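PDB 5THE: piwi domain-containing protein from Vanderwaltozyma polyspora, which probably binds RNA as a budding-yeast Argonaute, the chain being its C-terminal lobe, which carries the RNase H-like Piwi domain. Local coordinates for residues N322-Y327 against E364-F369; G333-K338 against Q372-N377. One frame throughout, in Å; residues are numbered along the deposited sequence.

Contact 1 of 2, residues N322-Y327 against E364-F369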
ATOM      1  N   ASN A 322      -8.952  -3.507 -15.461  1.00 24.96           N
ATOM      2  CA  ASN A 322      -7.586  -2.995 -15.509  1.00 28.73           C
ATOM      3  C   ASN A 322      -6.605  -3.906 -14.793  1.00 25.19           C
ATOM      4  O   ASN A 322      -5.444  -3.995 -15.205  1.00 26.12           O
ATOM      5  CB  ASN A 322      -7.523  -1.591 -14.909  1.00 31.43           C
ATOM      6  CG  ASN A 322      -8.147  -0.566 -15.810  1.00 32.67           C
ATOM      7  OD1 ASN A 322      -8.259  -0.793 -17.009  1.00 31.27           O
ATOM      8  ND2 ASN A 322      -8.571   0.559 -15.244  1.00 28.52           N
ATOM      9  N   ARG A 323      -7.019  -4.557 -13.701  1.00 26.21           N
ATOM     10  CA  ARG A 323      -6.124  -5.533 -13.081  1.00 24.46           C
ATOM     11  C   ARG A 323      -5.706  -6.584 -14.098  1.00 26.15           C
ATOM     12  O   ARG A 323      -4.528  -6.955 -14.175  1.00 24.69           O
ATOM     13  CB  ARG A 323      -6.788  -6.205 -11.876  1.00 25.51           C
ATOM     14  CG  ARG A 323      -7.638  -5.272 -11.004  1.00 23.56           C
ATOM     15  CD  ARG A 323      -6.791  -4.467 -10.037  1.00 21.99           C
ATOM     16  NE  ARG A 323      -5.931  -3.473 -10.681  1.00 24.12           N
ATOM     17  CZ  ARG A 323      -6.385  -2.348 -11.222  1.00 26.04           C
ATOM     18  NH1 ARG A 323      -7.688  -2.104 -11.220  1.00 27.13           N
ATOM     19  NH2 ARG A 323      -5.549  -1.479 -11.772  1.00 21.66           N
ATOM     20  N   LEU A 324      -6.657  -7.055 -14.909  1.00 21.24           N
ATOM     21  CA  LEU A 324      -6.335  -8.078 -15.901  1.00 23.76           C
ATOM     22  C   LEU A 324      -5.491  -7.508 -17.031  1.00 24.96           C
ATOM     23  O   LEU A 324      -4.517  -8.135 -17.459  1.00 25.13           O
ATOM     24  CB  LEU A 324      -7.616  -8.690 -16.459  1.00 26.71           C
ATOM     25  CG  LEU A 324      -8.486  -9.499 -15.494  1.00 29.21           C
ATOM     26  CD1 LEU A 324      -9.735  -9.991 -16.208  1.00 26.01           C
ATOM     27  CD2 LEU A 324      -7.691 -10.651 -14.954  1.00 24.62           C
ATOM     28  N   LYS A 325      -5.856  -6.324 -17.531  1.00 21.40           N
ATOM     29  CA  LYS A 325      -5.126  -5.720 -18.643  1.00 23.83           C
ATOM     30  C   LYS A 325      -3.667  -5.492 -18.287  1.00 19.90           C
ATOM     31  O   LYS A 325      -2.768  -5.794 -19.077  1.00 26.06           O
ATOM     32  CB  LYS A 325      -5.771  -4.390 -19.043  1.00 24.25           C
ATOM     33  CG  LYS A 325      -7.009  -4.501 -19.916  1.00 30.50           C
ATOM     34  CD  LYS A 325      -7.630  -3.106 -20.110  1.00 33.89           C
ATOM     35  CE  LYS A 325      -8.611  -3.083 -21.257  1.00 40.62           C
ATOM     36  NZ  LYS A 325      -9.170  -1.715 -21.501  1.00 37.10           N
ATOM     37  N   ILE A 326      -3.416  -4.925 -17.111  1.00 24.81           N
ATOM     38  CA  ILE A 326      -2.048  -4.634 -16.714  1.00 31.01           C
ATOM     39  C   ILE A 326      -1.281  -5.926 -16.490  1.00 26.62           C
ATOM     40  O   ILE A 326      -0.134  -6.072 -16.934  1.00 22.47           O
ATOM     41  CB  ILE A 326      -2.028  -3.740 -15.461  1.00 31.73           C
ATOM     42  CG1 ILE A 326      -2.765  -2.427 -15.753  1.00 26.07           C
ATOM     43  CG2 ILE A 326      -0.585  -3.472 -15.046  1.00 27.43           C
ATOM     44  CD1 ILE A 326      -2.966  -1.535 -14.529  1.00 28.35           C
ATOM     45  N   TYR A 327      -1.904  -6.888 -15.804  1.00 18.46           N
ATOM     46  CA  TYR A 327      -1.251  -8.177 -15.617  1.00 20.67           C
ATOM     47  C   TYR A 327      -0.845  -8.764 -16.960  1.00 23.19           C
ATOM     48  O   TYR A 327       0.279  -9.261 -17.132  1.00 22.54           O
ATOM     49  CB  TYR A 327      -2.181  -9.139 -14.884  1.00 23.48           C
ATOM     50  CG  TYR A 327      -1.581 -10.514 -14.657  1.00 26.77           C
ATOM     51  CD1 TYR A 327      -1.521 -11.460 -15.688  1.00 23.66           C
ATOM     52  CD2 TYR A 327      -1.082 -10.867 -13.412  1.00 22.54           C
ATOM     53  CE1 TYR A 327      -0.981 -12.721 -15.476  1.00 22.99           C
ATOM     54  CE2 TYR A 327      -0.527 -12.119 -13.190  1.00 27.59           C
ATOM     55  CZ  TYR A 327      -0.487 -13.040 -14.222  1.00 22.66           C
ATOM     56  OH  TYR A 327       0.051 -14.277 -13.987  1.00 24.80           O
ATOM     57  N   GLU A 364     -17.696 -13.394 -11.816  1.00 24.88           N
ATOM     58  CA  GLU A 364     -18.573 -13.132 -12.951  1.00 27.61           C
ATOM     59  C   GLU A 364     -17.996 -12.058 -13.857  1.00 27.86           C
ATOM     60  O   GLU A 364     -18.108 -12.155 -15.088  1.00 33.58           O
ATOM     61  CB  GLU A 364     -19.968 -12.763 -12.445  1.00 25.17           C
ATOM     62  CG  GLU A 364     -20.601 -13.973 -11.752  1.00 34.69           C
ATOM     63  CD  GLU A 364     -22.047 -13.797 -11.367  1.00 43.34           C
ATOM     64  OE1 GLU A 364     -22.507 -12.638 -11.246  1.00 38.60           O
ATOM     65  OE2 GLU A 364     -22.712 -14.845 -11.173  1.00 44.24           O
ATOM     66  N   SER A 365     -17.342 -11.047 -13.279  1.00 24.27           N
ATOM     67  CA  SER A 365     -16.719 -10.017 -14.110  1.00 27.58           C
ATOM     68  C   SER A 365     -15.562 -10.584 -14.926  1.00 26.40           C
ATOM     69  O   SER A 365     -15.441 -10.291 -16.120  1.00 28.03           O
ATOM     70  CB  SER A 365     -16.246  -8.845 -13.254  1.00 31.35           C
ATOM     71  OG  SER A 365     -17.351  -8.235 -12.600  1.00 41.17           O
ATOM     72  N   VAL A 366     -14.695 -11.397 -14.311  1.00 24.93           N
ATOM     73  CA  VAL A 366     -13.586 -11.925 -15.102  1.00 26.49           C
ATOM     74  C   VAL A 366     -14.092 -12.961 -16.093  1.00 30.97           C
ATOM     75  O   VAL A 366     -13.466 -13.183 -17.138  1.00 26.88           O
ATOM     76  CB  VAL A 366     -12.458 -12.505 -14.221  1.00 24.22           C
ATOM     77  CG1 VAL A 366     -11.986 -11.478 -13.183  1.00 31.62           C
ATOM     78  CG2 VAL A 366     -12.883 -13.806 -13.565  1.00 27.07           C
ATOM     79  N   ARG A 367     -15.225 -13.615 -15.800  1.00 25.18           N
ATOM     80  CA  ARG A 367     -15.818 -14.489 -16.802  1.00 30.64           C
ATOM     81  C   ARG A 367     -16.121 -13.715 -18.082  1.00 28.05           C
ATOM     82  O   ARG A 367     -15.975 -14.253 -19.191  1.00 24.34           O
ATOM     83  CB  ARG A 367     -17.084 -15.146 -16.254  1.00 34.18           C
ATOM     84  CG  ARG A 367     -17.792 -16.034 -17.283  1.00 39.73           C
ATOM     85  CD  ARG A 367     -19.030 -16.708 -16.698  1.00 47.94           C
ATOM     86  NE  ARG A 367     -19.825 -17.385 -17.719  1.00 55.20           N
ATOM     87  CZ  ARG A 367     -20.898 -16.860 -18.303  1.00 62.91           C
ATOM     88  NH1 ARG A 367     -21.309 -15.644 -17.972  1.00 63.49           N
ATOM     89  NH2 ARG A 367     -21.563 -17.551 -19.221  1.00 67.37           N
ATOM     90  N   LYS A 368     -16.504 -12.449 -17.939  1.00 28.32           N
ATOM     91  CA  LYS A 368     -16.800 -11.584 -19.072  1.00 35.70           C
ATOM     92  C   LYS A 368     -15.536 -10.941 -19.639  1.00 30.48           C
ATOM     93  O   LYS A 368     -15.335 -10.939 -20.854  1.00 28.58           O
ATOM     94  CB  LYS A 368     -17.798 -10.505 -18.651  1.00 35.33           C
ATOM     95  CG  LYS A 368     -18.124  -9.516 -19.776  1.00 47.67           C
ATOM     96  CD  LYS A 368     -18.755  -8.233 -19.255  1.00 56.52           C
ATOM     97  CE  LYS A 368     -18.960  -7.211 -20.372  1.00 64.56           C
ATOM     98  NZ  LYS A 368     -19.967  -7.637 -21.395  1.00 66.06           N
ATOM     99  N   PHE A 369     -14.676 -10.387 -18.775  1.00 26.21           N
ATOM    100  CA  PHE A 369     -13.518  -9.621 -19.245  1.00 22.36           C
ATOM    101  C   PHE A 369     -12.460 -10.513 -19.900  1.00 27.02           C
ATOM    102  O   PHE A 369     -11.859 -10.132 -20.909  1.00 29.42           O
ATOM    103  CB  PHE A 369     -12.882  -8.856 -18.074  1.00 25.92           C
ATOM    104  CG  PHE A 369     -13.749  -7.779 -17.496  1.00 28.60           C
ATOM    105  CD1 PHE A 369     -14.577  -7.017 -18.313  1.00 26.18           C
ATOM    106  CD2 PHE A 369     -13.729  -7.515 -16.128  1.00 29.84           C
ATOM    107  CE1 PHE A 369     -15.377  -6.009 -17.780  1.00 29.10           C
ATOM    108  CE2 PHE A 369     -14.530  -6.514 -15.586  1.00 23.30           C
ATOM    109  CZ  PHE A 369     -15.358  -5.760 -16.420  1.00 26.15           C
TER

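Contact 2 of 2, residues G333-K338 against Q372-N377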
ATOM      1  N   GLY A 333       0.884 -11.655 -22.649  1.00 27.63           N
ATOM      2  CA  GLY A 333      -0.458 -11.927 -23.131  1.00 24.50           C
ATOM      3  C   GLY A 333      -1.268 -12.914 -22.309  1.00 23.69           C
ATOM      4  O   GLY A 333      -2.438 -13.146 -22.637  1.00 25.14           O
ATOM      5  N   LYS A 334      -0.698 -13.487 -21.248  1.00 23.97           N
ATOM      6  CA  LYS A 334      -1.406 -14.436 -20.394  1.00 27.52           C
ATOM      7  C   LYS A 334      -2.195 -13.721 -19.300  1.00 30.37           C
ATOM      8  O   LYS A 334      -1.728 -12.734 -18.724  1.00 27.13           O
ATOM      9  CB  LYS A 334      -0.417 -15.414 -19.749  1.00 24.95           C
ATOM     10  CG  LYS A 334       0.428 -16.228 -20.741  1.00 28.94           C
ATOM     11  CD  LYS A 334      -0.394 -17.316 -21.372  1.00 34.25           C
ATOM     12  CE  LYS A 334       0.447 -18.218 -22.245  1.00 42.41           C
ATOM     13  NZ  LYS A 334      -0.414 -19.253 -22.881  1.00 48.01           N
ATOM     14  N   LEU A 335      -3.396 -14.222 -19.024  1.00 29.88           N
ATOM     15  CA  LEU A 335      -4.151 -13.822 -17.846  1.00 20.94           C
ATOM     16  C   LEU A 335      -3.710 -14.662 -16.653  1.00 20.54           C
ATOM     17  O   LEU A 335      -3.163 -15.750 -16.829  1.00 27.27           O
ATOM     18  CB  LEU A 335      -5.639 -14.020 -18.084  1.00 18.93           C
ATOM     19  CG  LEU A 335      -6.200 -13.248 -19.276  1.00 24.47           C
ATOM     20  CD1 LEU A 335      -7.671 -13.562 -19.478  1.00 26.93           C
ATOM     21  CD2 LEU A 335      -5.895 -11.765 -19.096  1.00 24.17           C
ATOM     22  N   PRO A 336      -3.915 -14.183 -15.429  1.00 22.80           N
ATOM     23  CA  PRO A 336      -3.536 -14.990 -14.270  1.00 23.16           C
ATOM     24  C   PRO A 336      -4.393 -16.241 -14.170  1.00 26.31           C
ATOM     25  O   PRO A 336      -5.541 -16.284 -14.624  1.00 22.10           O
ATOM     26  CB  PRO A 336      -3.768 -14.053 -13.075  1.00 30.05           C
ATOM     27  CG  PRO A 336      -4.706 -13.006 -13.569  1.00 28.43           C
ATOM     28  CD  PRO A 336      -4.459 -12.867 -15.045  1.00 24.21           C
ATOM     29  N   THR A 337      -3.801 -17.283 -13.604  1.00 22.98           N
ATOM     30  CA  THR A 337      -4.524 -18.522 -13.398  1.00 27.96           C
ATOM     31  C   THR A 337      -4.971 -18.710 -11.956  1.00 29.12           C
ATOM     32  O   THR A 337      -5.696 -19.670 -11.677  1.00 28.34           O
ATOM     33  CB  THR A 337      -3.676 -19.721 -13.854  1.00 26.39           C
ATOM     34  OG1 THR A 337      -2.455 -19.768 -13.103  1.00 26.36           O
ATOM     35  CG2 THR A 337      -3.347 -19.597 -15.350  1.00 27.07           C
ATOM     36  N   LYS A 338      -4.571 -17.817 -11.048  1.00 27.03           N
ATOM     37  CA  LYS A 338      -5.050 -17.797  -9.670  1.00 27.52           C
ATOM     38  C   LYS A 338      -5.186 -16.347  -9.237  1.00 27.89           C
ATOM     39  O   LYS A 338      -4.370 -15.500  -9.611  1.00 23.83           O
ATOM     40  CB  LYS A 338      -4.097 -18.514  -8.690  1.00 26.95           C
ATOM     41  CG  LYS A 338      -3.942 -20.020  -8.890  1.00 24.85           C
ATOM     42  CD  LYS A 338      -3.046 -20.593  -7.793  1.00 25.96           C
ATOM     43  CE  LYS A 338      -2.814 -22.089  -7.977  1.00 33.99           C
ATOM     44  NZ  LYS A 338      -4.100 -22.823  -7.948  1.00 40.47           N
ATOM     45  N   GLN A 372     -12.620 -11.139 -23.568  1.00 22.22           N
ATOM     46  CA  GLN A 372     -12.316  -9.927 -24.320  1.00 27.40           C
ATOM     47  C   GLN A 372     -10.812  -9.740 -24.491  1.00 22.66           C
ATOM     48  O   GLN A 372     -10.375  -9.126 -25.468  1.00 22.24           O
ATOM     49  CB  GLN A 372     -12.925  -8.706 -23.628  1.00 29.39           C
ATOM     50  CG  GLN A 372     -14.431  -8.782 -23.402  1.00 31.14           C
ATOM     51  CD  GLN A 372     -14.949  -7.634 -22.545  1.00 39.08           C
ATOM     52  OE1 GLN A 372     -14.174  -6.825 -22.037  1.00 42.37           O
ATOM     53  NE2 GLN A 372     -16.262  -7.563 -22.380  1.00 37.99           N
ATOM     54  N   LEU A 373     -10.011 -10.269 -23.568  1.00 24.32           N
ATOM     55  CA  LEU A 373      -8.572 -10.031 -23.571  1.00 23.61           C
ATOM     56  C   LEU A 373      -7.742 -11.206 -24.078  1.00 23.27           C
ATOM     57  O   LEU A 373      -6.631 -10.982 -24.563  1.00 25.44           O
ATOM     58  CB  LEU A 373      -8.091  -9.677 -22.155  1.00 22.01           C
ATOM     59  CG  LEU A 373      -8.730  -8.488 -21.445  1.00 24.16           C
ATOM     60  CD1 LEU A 373      -8.264  -8.438 -19.992  1.00 27.94           C
ATOM     61  CD2 LEU A 373      -8.359  -7.205 -22.164  1.00 26.61           C
ATOM     62  N   ASN A 374      -8.218 -12.448 -23.963  1.00 23.68           N
ATOM     63  CA  ASN A 374      -7.401 -13.617 -24.286  1.00 25.63           C
ATOM     64  C   ASN A 374      -7.706 -14.188 -25.671  1.00 23.98           C
ATOM     65  O   ASN A 374      -7.301 -15.322 -25.973  1.00 24.26           O
ATOM     66  CB  ASN A 374      -7.572 -14.705 -23.208  1.00 26.85           C
ATOM     67  CG  ASN A 374      -9.012 -15.235 -23.123  1.00 26.60           C
ATOM     68  OD1 ASN A 374      -9.818 -15.010 -24.020  1.00 27.93           O
ATOM     69  ND2 ASN A 374      -9.328 -15.933 -22.046  1.00 24.34           N
ATOM     70  N   GLY A 375      -8.435 -13.444 -26.501  1.00 26.24           N
ATOM     71  CA  GLY A 375      -8.799 -13.906 -27.821  1.00 24.93           C
ATOM     72  C   GLY A 375     -10.085 -14.703 -27.886  1.00 36.21           C
ATOM     73  O   GLY A 375     -10.324 -15.374 -28.900  1.00 34.08           O
ATOM     74  N   GLY A 376     -10.901 -14.667 -26.830  1.00 30.76           N
ATOM     75  CA  GLY A 376     -12.207 -15.285 -26.817  1.00 30.94           C
ATOM     76  C   GLY A 376     -12.301 -16.637 -26.139  1.00 32.59           C
ATOM     77  O   GLY A 376     -13.158 -17.439 -26.513  1.00 34.80           O
ATOM     78  N   ASN A 377     -11.456 -16.920 -25.159  1.00 27.77           N
ATOM     79  CA  ASN A 377     -11.496 -18.195 -24.466  1.00 26.68           C
ATOM     80  C   ASN A 377     -12.151 -18.030 -23.101  1.00 31.28           C
ATOM     81  O   ASN A 377     -12.045 -16.975 -22.462  1.00 27.03           O
ATOM     82  CB  ASN A 377     -10.088 -18.776 -24.303  1.00 28.24           C
ATOM     83  CG  ASN A 377      -9.360 -18.921 -25.637  1.00 31.32           C
ATOM     84  OD1 ASN A 377      -9.966 -19.283 -26.648  1.00 26.26           O
ATOM     85  ND2 ASN A 377      -8.062 -18.637 -25.642  1.00 30.74           N
TER

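Contact 1 of 2, residues N322-Y327 against E364-F369
L324 and F369 mark the closest backbone approach of two helical segments, with their CA atoms 8.1 Å apart. The bonds from I326 N to N322 O (2.9 Å) and from F369 N to S365 O (2.8 Å) show both segments to be helical, and the ranges 320-329 and 351-373 place them inside longer helices. No hydrogen bond crosses the gap, so side chains alone bridge it. One methyl does the bridging: CD1 of L324 lies 3.8 Å from F369 CB and 4.1 Å from V366 CG1, resting against two residues three apart on the facing helix. Its direction follows from a first torsion of -66°, which sets CG anti to the carbonyl carbon, and from an extended second torsion of 178° that carries CD1 outward. The leucine meets both partners at about a right angle. Within the RNase H-like Piwi domain, this pairs helix 320-329 with the long helix 351-373; strand 339-344 lies between them in sequence. F369 touches through its CB methylene, and its side chain also touches L321, one turn before L324; V366 also packs on M320 and P381. On another side of helix 320-329, R323 forms a salt bridge with D301, and N322 ND2 donates to the same carboxylate oxygen.

Contact 2 of 2, residues G333-K338 against Q372-N377
L335 sits in an irregular segment facing the place where helix 351-373 gives way to a turn: Q372 and L373 are still helical, and N374 is the first residue to leave helical backbone angles. The two branches of L335 divide the work. CD2 meets CD1 of L373 at 4.2 Å, whereas CD1 rests against the N374 side chain, 3.9 Å from both CB and ND2. Each of these side chains crosses the leucine at about a right angle. N374 has a first torsion of 63°, with CG between the backbone N and the carbonyl carbon, and this turns its amide back over the chain that follows. There OD1 accepts from N377 N at 2.8 Å in a nearly straight bond (165°), the donor lying above the carbonyl plane, and ND2 returns a bond to N377 O at 2.9 Å. Accepting from the amide three residues on makes this an Asx motif with N374 at its head; G375 and G376, both at positive phi, carry the chain round. Y379 lies alongside, touching L335 and N374 and bonding to P336 O through its hydroxyl. Within the Piwi domain this joins the loop before strand 339-344 to the C-terminal end of helix 351-373. No hydrogen bond links the segments: van der Waals packing holds them, and the leucine packs on an amide whose orientation is set by bonds within its own turn.

From the N terminus the chain runs through helix 320-329, then 333-338, strand 339-344 and helix 351-373, and leaves through the turn after it. Contact 1 closes a loop of 36 intervening residues and contact 2 one of 33; the segments alternate, so the loops cross. Both return to helix 351-373, contact 1 within it and contact 2 at its C-terminal end. Their centres are 8 Å apart, and they touch directly: L324 CB is 3.6 Å from L373 CD1, while the Y327 ring packs against the backbone of K334 to P336. Q328 NE2 bonds to both G333 O and L373 O, joining helix 320-329 to both segments of contact 2.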